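Local coordinates for protein allergen Bos d 2 (PDB 4WFV) that probably carries pheromones or other small odorant molecules as a secreted lipocalin, and is a major allergen of cattle dander, at residues C44-Y56 against L66-Y78. Residues are numbered along the deposited sequence; the frame is centred on the assembly and turned at random.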
loop_
_atom_site.group_PDB
_atom_site.type_symbol
_atom_site.label_atom_id
_atom_site.label_comp_id
_atom_site.label_asym_id
_atom_site.label_seq_id
_atom_site.Cartn_x
_atom_site.Cartn_y
_atom_site.Cartn_z
ATOM N N CYS A 44 2.271 -14.363 -2.677
ATOM C CA CYS A 44 3.199 -14.389 -3.799
ATOM C C CYS A 44 2.804 -15.503 -4.755
ATOM O O CYS A 44 2.350 -16.566 -4.333
ATOM C CB CYS A 44 4.644 -14.588 -3.323
ATOM S SG CYS A 44 5.496 -13.096 -2.697
ATOM N N ILE A 45 2.963 -15.241 -6.046
ATOM C CA ILE A 45 2.725 -16.239 -7.082
ATOM C C ILE A 45 4.040 -16.480 -7.812
ATOM O O ILE A 45 4.758 -15.540 -8.126
ATOM C CB ILE A 45 1.655 -15.759 -8.073
ATOM C CG1 ILE A 45 0.334 -15.529 -7.343
ATOM C CG2 ILE A 45 1.486 -16.758 -9.214
ATOM C CD1 ILE A 45 -0.714 -14.821 -8.174
ATOM N N ASN A 46 4.366 -17.743 -8.066
ATOM C CA ASN A 46 5.618 -18.077 -8.742
ATOM C C ASN A 46 6.817 -17.372 -8.106
ATOM O O ASN A 46 7.578 -16.673 -8.779
ATOM C CB ASN A 46 5.532 -17.749 -10.235
ATOM C CG ASN A 46 4.484 -18.572 -10.948
ATOM O OD1 ASN A 46 4.301 -19.754 -10.653
ATOM N ND2 ASN A 46 3.781 -17.952 -11.888
ATOM N N ASP A 47 6.963 -17.559 -6.800
ATOM C CA ASP A 47 8.086 -16.998 -6.051
ATOM C C ASP A 47 8.171 -15.482 -6.213
ATOM O O ASP A 47 9.250 -14.922 -6.407
ATOM C CB ASP A 47 9.406 -17.671 -6.450
ATOM C CG ASP A 47 9.517 -19.096 -5.924
ATOM O OD1 ASP A 47 8.615 -19.531 -5.178
ATOM O OD2 ASP A 47 10.512 -19.776 -6.255
ATOM N N CYS A 48 7.009 -14.843 -6.128
ATOM C CA CYS A 48 6.885 -13.378 -6.141
ATOM C C CYS A 48 7.097 -12.743 -7.516
ATOM O O CYS A 48 7.316 -11.537 -7.626
ATOM C CB CYS A 48 7.782 -12.726 -5.077
ATOM S SG CYS A 48 7.425 -13.254 -3.360
ATOM N N GLU A 49 7.004 -13.546 -8.570
ATOM C CA GLU A 49 6.994 -12.991 -9.916
ATOM C C GLU A 49 5.697 -12.214 -10.127
ATOM O O GLU A 49 5.640 -11.291 -10.940
ATOM C CB GLU A 49 7.136 -14.094 -10.967
ATOM C CG GLU A 49 7.265 -13.574 -12.392
ATOM C CD GLU A 49 8.522 -12.745 -12.609
ATOM O OE1 GLU A 49 9.474 -12.867 -11.808
ATOM O OE2 GLU A 49 8.556 -11.968 -13.588
ATOM N N SER A 50 4.655 -12.604 -9.399
ATOM C CA SER A 50 3.431 -11.816 -9.305
ATOM C C SER A 50 2.958 -11.754 -7.853
ATOM O O SER A 50 3.305 -12.613 -7.029
ATOM C CB SER A 50 2.321 -12.395 -10.189
ATOM O OG SER A 50 2.598 -12.178 -11.561
ATOM N N LEU A 51 2.174 -10.727 -7.542
ATOM C CA LEU A 51 1.527 -10.612 -6.239
ATOM C C LEU A 51 0.014 -10.653 -6.394
ATOM O O LEU A 51 -0.538 -10.065 -7.320
ATOM C CB LEU A 51 1.919 -9.310 -5.540
ATOM C CG LEU A 51 3.395 -9.015 -5.291
ATOM C CD1 LEU A 51 3.533 -7.659 -4.614
ATOM C CD2 LEU A 51 4.037 -10.115 -4.447
ATOM N N SER A 52 -0.656 -11.351 -5.487
ATOM C CA SER A 52 -2.104 -11.309 -5.415
ATOM C C SER A 52 -2.460 -10.492 -4.183
ATOM O O SER A 52 -2.028 -10.816 -3.082
ATOM C CB SER A 52 -2.670 -12.725 -5.300
ATOM O OG SER A 52 -4.080 -12.700 -5.244
ATOM N N ILE A 53 -3.224 -9.417 -4.361
ATOM C CA ILE A 53 -3.543 -8.527 -3.256
ATOM C C ILE A 53 -5.054 -8.452 -3.086
ATOM O O ILE A 53 -5.788 -8.096 -4.017
ATOM C CB ILE A 53 -2.978 -7.115 -3.493
ATOM C CG1 ILE A 53 -1.475 -7.186 -3.764
ATOM C CG2 ILE A 53 -3.257 -6.215 -2.294
ATOM C CD1 ILE A 53 -0.876 -5.860 -4.201
ATOM N N THR A 54 -5.512 -8.794 -1.888
ATOM C CA THR A 54 -6.928 -8.784 -1.559
ATOM C C THR A 54 -7.200 -7.662 -0.553
ATOM O O THR A 54 -6.494 -7.525 0.459
ATOM C CB THR A 54 -7.367 -10.144 -1.007
ATOM O OG1 THR A 54 -7.215 -11.130 -2.040
ATOM C CG2 THR A 54 -8.818 -10.097 -0.562
ATOM N N PHE A 55 -8.188 -6.827 -0.859
ATOM C CA PHE A 55 -8.440 -5.618 -0.078
ATOM C C PHE A 55 -9.882 -5.178 -0.254
ATOM O O PHE A 55 -10.557 -5.602 -1.191
ATOM C CB PHE A 55 -7.502 -4.486 -0.544
ATOM C CG PHE A 55 -7.699 -4.090 -1.985
ATOM C CD1 PHE A 55 -7.077 -4.794 -3.003
ATOM C CD2 PHE A 55 -8.518 -3.016 -2.317
ATOM C CE1 PHE A 55 -7.266 -4.436 -4.328
ATOM C CE2 PHE A 55 -8.701 -2.657 -3.640
ATOM C CZ PHE A 55 -8.074 -3.366 -4.639
ATOM N N TYR A 56 -10.339 -4.318 0.648
ATOM C CA TYR A 56 -11.634 -3.655 0.497
ATOM C C TYR A 56 -11.503 -2.257 -0.083
ATOM O O TYR A 56 -10.560 -1.520 0.218
ATOM C CB TYR A 56 -12.378 -3.554 1.833
ATOM C CG TYR A 56 -12.997 -4.843 2.301
ATOM C CD1 TYR A 56 -14.216 -5.275 1.788
ATOM C CD2 TYR A 56 -12.365 -5.634 3.256
ATOM C CE1 TYR A 56 -14.787 -6.445 2.219
ATOM C CE2 TYR A 56 -12.926 -6.808 3.687
ATOM C CZ TYR A 56 -14.139 -7.207 3.164
ATOM O OH TYR A 56 -14.686 -8.388 3.605
ATOM N N LEU A 66 -12.115 -6.916 -3.100
ATOM C CA LEU A 66 -11.481 -7.044 -4.406
ATOM C C LEU A 66 -10.164 -7.794 -4.286
ATOM O O LEU A 66 -9.515 -7.776 -3.236
ATOM C CB LEU A 66 -11.225 -5.661 -5.009
ATOM C CG LEU A 66 -12.442 -4.771 -5.267
ATOM C CD1 LEU A 66 -11.998 -3.400 -5.750
ATOM C CD2 LEU A 66 -13.387 -5.422 -6.280
ATOM N N THR A 67 -9.775 -8.453 -5.370
ATOM C CA THR A 67 -8.453 -9.037 -5.482
ATOM C C THR A 67 -7.832 -8.580 -6.793
ATOM O O THR A 67 -8.436 -8.723 -7.858
ATOM C CB THR A 67 -8.501 -10.572 -5.441
ATOM O OG1 THR A 67 -8.991 -10.999 -4.163
ATOM C CG2 THR A 67 -7.107 -11.158 -5.668
ATOM N N GLU A 68 -6.636 -8.009 -6.703
ATOM C CA GLU A 68 -5.893 -7.571 -7.882
ATOM C C GLU A 68 -4.563 -8.309 -7.987
ATOM O O GLU A 68 -3.933 -8.618 -6.979
ATOM C CB GLU A 68 -5.638 -6.059 -7.827
ATOM C CG GLU A 68 -6.891 -5.198 -7.842
ATOM C CD GLU A 68 -7.473 -5.044 -9.233
ATOM O OE1 GLU A 68 -6.772 -5.391 -10.205
ATOM O OE2 GLU A 68 -8.631 -4.588 -9.351
ATOM N N VAL A 69 -4.123 -8.589 -9.208
ATOM C CA VAL A 69 -2.839 -9.237 -9.403
ATOM C C VAL A 69 -1.856 -8.250 -10.011
ATOM O O VAL A 69 -2.158 -7.588 -11.008
ATOM C CB VAL A 69 -2.964 -10.485 -10.305
ATOM C CG1 VAL A 69 -1.598 -11.110 -10.542
ATOM C CG2 VAL A 69 -3.911 -11.491 -9.672
ATOM N N ALA A 70 -0.689 -8.132 -9.389
ATOM C CA ALA A 70 0.366 -7.254 -9.877
ATOM C C ALA A 70 1.514 -8.093 -10.433
ATOM O O ALA A 70 1.913 -9.080 -9.826
ATOM C CB ALA A 70 0.865 -6.362 -8.752
ATOM N N LYS A 71 2.048 -7.692 -11.579
ATOM C CA LYS A 71 3.126 -8.432 -12.237
ATOM C C LYS A 71 4.478 -7.759 -12.043
ATOM O O LYS A 71 4.595 -6.552 -12.207
ATOM C CB LYS A 71 2.828 -8.534 -13.732
ATOM C CG LYS A 71 3.934 -9.192 -14.546
ATOM C CD LYS A 71 4.108 -10.654 -14.193
ATOM C CE LYS A 71 5.239 -11.271 -15.001
ATOM N NZ LYS A 71 5.471 -12.699 -14.648
ATOM N N ARG A 72 5.509 -8.538 -11.711
ATOM C CA ARG A 72 6.840 -7.976 -11.505
ATOM C C ARG A 72 7.395 -7.354 -12.786
ATOM O O ARG A 72 7.378 -7.976 -13.854
ATOM C CB ARG A 72 7.814 -9.044 -10.997
ATOM C CG ARG A 72 9.243 -8.814 -11.473
ATOM C CD ARG A 72 10.190 -9.845 -10.890
ATOM N NE ARG A 72 10.263 -9.718 -9.442
ATOM C CZ ARG A 72 10.494 -10.734 -8.619
ATOM N NH1 ARG A 72 10.663 -11.957 -9.108
ATOM N NH2 ARG A 72 10.547 -10.528 -7.310
ATOM N N GLN A 73 7.885 -6.126 -12.661
ATOM C CA GLN A 73 8.582 -5.435 -13.739
ATOM C C GLN A 73 10.079 -5.710 -13.605
ATOM O O GLN A 73 10.682 -6.373 -14.452
ATOM C CB GLN A 73 8.294 -3.935 -13.650
ATOM C CG GLN A 73 9.015 -3.056 -14.673
ATOM C CD GLN A 73 8.562 -1.601 -14.607
ATOM O OE1 GLN A 73 7.459 -1.262 -15.039
ATOM N NE2 GLN A 73 9.404 -0.741 -14.053
ATOM N N GLU A 74 10.673 -5.195 -12.533
ATOM C CA GLU A 74 12.070 -5.449 -12.188
ATOM C C GLU A 74 12.195 -5.398 -10.673
ATOM O O GLU A 74 11.522 -4.605 -10.031
ATOM C CB GLU A 74 12.993 -4.385 -12.793
ATOM C CG GLU A 74 12.981 -4.311 -14.311
ATOM C CD GLU A 74 13.491 -5.578 -14.970
ATOM O OE1 GLU A 74 14.441 -6.198 -14.445
ATOM O OE2 GLU A 74 12.934 -5.953 -16.020
ATOM N N GLY A 75 13.063 -6.227 -10.102
ATOM C CA GLY A 75 13.255 -6.229 -8.661
ATOM C C GLY A 75 11.939 -6.444 -7.946
ATOM O O GLY A 75 11.213 -7.387 -8.240
ATOM N N TYR A 76 11.621 -5.557 -7.005
ATOM C CA TYR A 76 10.341 -5.644 -6.318
ATOM C C TYR A 76 9.408 -4.503 -6.727
ATOM O O TYR A 76 8.620 -3.996 -5.920
ATOM C CB TYR A 76 10.556 -5.704 -4.808
ATOM C CG TYR A 76 11.446 -6.861 -4.417
ATOM C CD1 TYR A 76 10.979 -8.170 -4.473
ATOM C CD2 TYR A 76 12.754 -6.647 -4.025
ATOM C CE1 TYR A 76 11.801 -9.242 -4.132
ATOM C CE2 TYR A 76 13.580 -7.705 -3.671
ATOM C CZ TYR A 76 13.098 -8.996 -3.730
ATOM O OH TYR A 76 13.929 -10.043 -3.378
ATOM N N VAL A 77 9.522 -4.110 -7.992
ATOM C CA VAL A 77 8.590 -3.180 -8.614
ATOM C C VAL A 77 7.614 -3.974 -9.454
ATOM O O VAL A 77 8.028 -4.745 -10.335
ATOM C CB VAL A 77 9.305 -2.161 -9.503
ATOM C CG1 VAL A 77 8.278 -1.237 -10.150
ATOM C CG2 VAL A 77 10.301 -1.347 -8.678
ATOM N N TYR A 78 6.327 -3.786 -9.172
ATOM C CA TYR A 78 5.242 -4.500 -9.835
ATOM C C TYR A 78 4.338 -3.521 -10.568
ATOM O O TYR A 78 4.316 -2.334 -10.249
ATOM C CB TYR A 78 4.424 -5.284 -8.803
ATOM C CG TYR A 78 5.238 -6.337 -8.100
ATOM C CD1 TYR A 78 6.091 -6.000 -7.050
ATOM C CD2 TYR A 78 5.172 -7.660 -8.495
ATOM C CE1 TYR A 78 6.857 -6.968 -6.408
ATOM C CE2 TYR A 78 5.936 -8.629 -7.865
ATOM C CZ TYR A 78 6.766 -8.274 -6.823
ATOM O OH TYR A 78 7.526 -9.247 -6.201
HETATM O O HOH W 1 3.990 -14.887 -12.536
#
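With CG turned beside its backbone N (chi1 -57°), Leu-51 holds CD1 over the centre of the Tyr-78 ring, 3.8 Å from CD1 to the centroid. Tyrosine suits the place, offering an apolar face to Leu-51 and a hydroxyl that reaches the loop, where OH donates to Cys-48 O at 2.7 Å, in the carbonyl plane on a lone pair. Cys-48 O also lies over the centre of the Arg-72 guanidinium, whose NE bonds to Gly-75 O at 2.8 Å, tying it to the neighbouring type II' turn 74-77. CG of Glu-49 lies opposite its backbone N (chi1 -175°) and the chain bends at chi2, bringing OE1 to Arg-72 NH1 at 3.1 Å and OE2 into a salt bridge with Lys-71 NZ whose hydrogen bond is weak.

Farther along, paired backbone bonds join Leu-51 to Ala-70, Ile-53 to Glu-68 and Phe-55 to Leu-66. The Phe-55 ring takes Leu-66 CB over one face and Glu-68 CG at its edge, 3.6 Å from CE1. On the other face of the sheet, Thr-54 and Thr-67, beta-branched residues that favour extended strands, join hydroxyls in a hydrogen bond, OG1 to OG1 2.8 Å, in which either may donate. The Cys-44 to Cys-48 disulfide spans the turn between strands 38-45 and 50-59; the antiparallel hairpin 50-59 with 62-74 belongs to the up-and-down beta-barrel of the lipocalin fold.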